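Beta-galactosidase (Trichoderma reesei, PDB 3OGV) probably hydrolyses terminal non-reducing beta-D-galactose residues in beta-D-galactosides, as a glycoprotein of glycosyl hydrolase family 35. Local coordinates at residues E178-G183 / N215-G220. Sequence-based numbering, arbitrary orientation.
Sequences ENEYSG and NDAFPG. With PTQ (2-phenylethyl 1-thio-beta-D-galactopyranoside), chain E.
The carboxamide of Asn215 grips the 178-183 loop with both its ends, which suits a residue that offers a donor and an acceptor side by side. Its ND2 gives a hydrogen to Asn179 OD1 (3.0 Å), approaching from above that carbonyl's plane, with the two amide planes 54° apart. OD1 of the same group receives the backbone N of Glu180 at 2.9 Å in a nearly straight bond (171°). A chi1 of 70° sets CG between the backbone N and carbonyl carbon of Asn215 and swings the amide across to the other loop.

Both segments belong to loops of the family's TIM-barrel domain, one following strand 172-177 and the other preceding strand 236-239, at the galactose site. Asn179 ND2 donates to O2 of the bound thiogalactoside (2.9 Å), while its OD1 also hydrogen-bonds the hydroxyl of Tyr76; Asn215 ND2 hydrogen-bonds Glu278 OE2 as well. A leucine in place of Asn215 would probably leave Glu180 N without its acceptor and Glu278 OE2 without one of its partners.

Farther along, Ser182 suits its place because one hydroxyl can accept from Ala217 N (2.8 Å) and donate to the anti lone pair of Asp216 OD1 (2.7 Å). A water bridges that oxygen to Ser182 O, whereas Asp216 OD2 hydrogen-bonds the Tyr235 hydroxyl. In the nonpolar packing, the small Ala217 side chain lets the loops approach, its CB 3.8 Å from Glu180 CG.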
# COMPACT_ATOMS: atom_id res chain seq x y z
N GLU A 178 12.53 8.89 -11.29
CA GLU A 178 13.42 7.90 -10.67
C GLU A 178 12.89 7.46 -9.24
O GLU A 178 11.68 7.73 -8.97
CB GLU A 178 14.94 8.45 -10.56
CG GLU A 178 16.00 7.60 -11.35
CD GLU A 178 16.36 6.33 -10.69
OE1 GLU A 178 16.21 6.13 -9.46
OE2 GLU A 178 17.05 5.46 -11.36
N ASN A 179 13.71 6.87 -8.43
CA ASN A 179 13.27 6.43 -7.09
C ASN A 179 14.41 6.22 -6.19
O ASN A 179 15.22 5.29 -6.43
CB ASN A 179 12.37 5.16 -7.19
CG ASN A 179 11.76 4.87 -5.85
OD1 ASN A 179 10.79 5.58 -5.47
ND2 ASN A 179 12.28 3.94 -5.09
N GLU A 180 14.51 6.92 -5.09
CA GLU A 180 15.45 6.72 -4.03
C GLU A 180 16.88 6.52 -4.63
O GLU A 180 17.61 5.57 -4.37
CB GLU A 180 15.02 5.54 -3.14
CG GLU A 180 15.86 5.30 -1.95
CD GLU A 180 16.74 4.08 -2.05
OE1 GLU A 180 16.45 3.13 -2.81
OE2 GLU A 180 17.82 4.08 -1.37
N TYR A 181 17.24 7.54 -5.42
CA TYR A 181 18.56 7.54 -6.10
C TYR A 181 19.55 8.09 -5.06
O TYR A 181 19.74 9.33 -5.03
CB TYR A 181 18.41 8.30 -7.44
CG TYR A 181 19.75 8.33 -8.17
CD1 TYR A 181 20.19 7.17 -8.86
CD2 TYR A 181 20.52 9.50 -8.27
CE1 TYR A 181 21.38 7.19 -9.56
CE2 TYR A 181 21.69 9.52 -9.00
CZ TYR A 181 22.11 8.37 -9.61
OH TYR A 181 23.33 8.39 -10.31
N SER A 182 20.11 7.25 -4.24
CA SER A 182 20.70 7.64 -3.00
C SER A 182 22.11 7.19 -2.71
O SER A 182 22.76 7.64 -1.77
CB SER A 182 19.81 7.25 -1.81
OG SER A 182 18.54 7.88 -1.98
N GLY A 183 22.59 6.23 -3.51
CA GLY A 183 24.00 5.76 -3.45
C GLY A 183 24.22 4.76 -4.56
O GLY A 183 23.35 4.51 -5.39
N ASN A 215 13.05 11.57 -3.54
CA ASN A 215 12.79 10.74 -2.38
C ASN A 215 14.04 10.05 -1.92
O ASN A 215 14.15 8.84 -1.87
CB ASN A 215 11.57 9.77 -2.57
CG ASN A 215 11.90 8.64 -3.57
OD1 ASN A 215 12.51 8.91 -4.63
ND2 ASN A 215 11.40 7.46 -3.28
N ASP A 216 15.04 10.88 -1.56
CA ASP A 216 16.34 10.35 -1.09
C ASP A 216 16.16 9.45 0.12
O ASP A 216 15.33 9.78 1.01
CB ASP A 216 17.21 11.62 -0.79
CG ASP A 216 18.69 11.45 -0.91
OD1 ASP A 216 19.22 10.35 -1.17
OD2 ASP A 216 19.40 12.50 -0.64
N ALA A 217 16.92 8.37 0.30
CA ALA A 217 16.74 7.48 1.41
C ALA A 217 16.95 8.12 2.73
O ALA A 217 16.33 7.69 3.73
CB ALA A 217 17.65 6.23 1.27
N PHE A 218 17.85 9.10 2.77
CA PHE A 218 18.20 9.80 3.97
C PHE A 218 18.59 11.20 3.49
O PHE A 218 18.64 11.47 2.30
CB PHE A 218 19.38 9.09 4.71
CG PHE A 218 20.66 9.05 3.91
CD1 PHE A 218 20.80 8.12 2.90
CD2 PHE A 218 21.67 10.00 4.11
CE1 PHE A 218 21.99 8.12 2.02
CE2 PHE A 218 22.85 9.99 3.30
CZ PHE A 218 22.95 9.08 2.26
N PRO A 219 18.87 12.14 4.42
CA PRO A 219 19.16 13.50 3.96
C PRO A 219 20.64 13.58 3.47
O PRO A 219 21.51 14.05 4.14
CB PRO A 219 18.95 14.35 5.27
CG PRO A 219 18.29 13.40 6.27
CD PRO A 219 18.64 12.05 5.87
N GLY A 220 20.88 13.00 2.29
CA GLY A 220 22.18 12.97 1.63
C GLY A 220 22.33 14.18 0.73
O GLY A 220 23.50 14.41 0.27
C1 PTQ E . 11.68 2.72 -0.29
O1 PTQ E . 11.50 1.48 0.45
S1 PTQ E . 13.48 3.09 -0.19
C2 PTQ E . 11.27 2.64 -1.72
O2 PTQ E . 11.37 3.87 -2.38
C3 PTQ E . 9.89 2.02 -1.92
O3 PTQ E . 9.67 1.74 -3.27
C4 PTQ E . 9.71 0.80 -1.04
O4 PTQ E . 10.58 -0.22 -1.61
C5 PTQ E . 10.07 1.02 0.39
O5 PTQ E . 8.77 -0.70 1.36
C6 PTQ E . 10.13 -0.12 1.36
C7 PTQ E . 13.71 3.28 1.60
C8 PTQ E . 15.16 3.30 2.01
C9 PTQ E . 15.31 3.41 3.48
C10 PTQ E . 15.37 2.25 4.25
C11 PTQ E . 15.45 2.40 5.65
C12 PTQ E . 15.46 3.68 6.23
C13 PTQ E . 15.36 4.79 5.42
C14 PTQ E . 15.24 4.66 4.10
O HOH W 1 15.69 9.95 -5.26
O HOH W 2 21.95 10.41 -1.24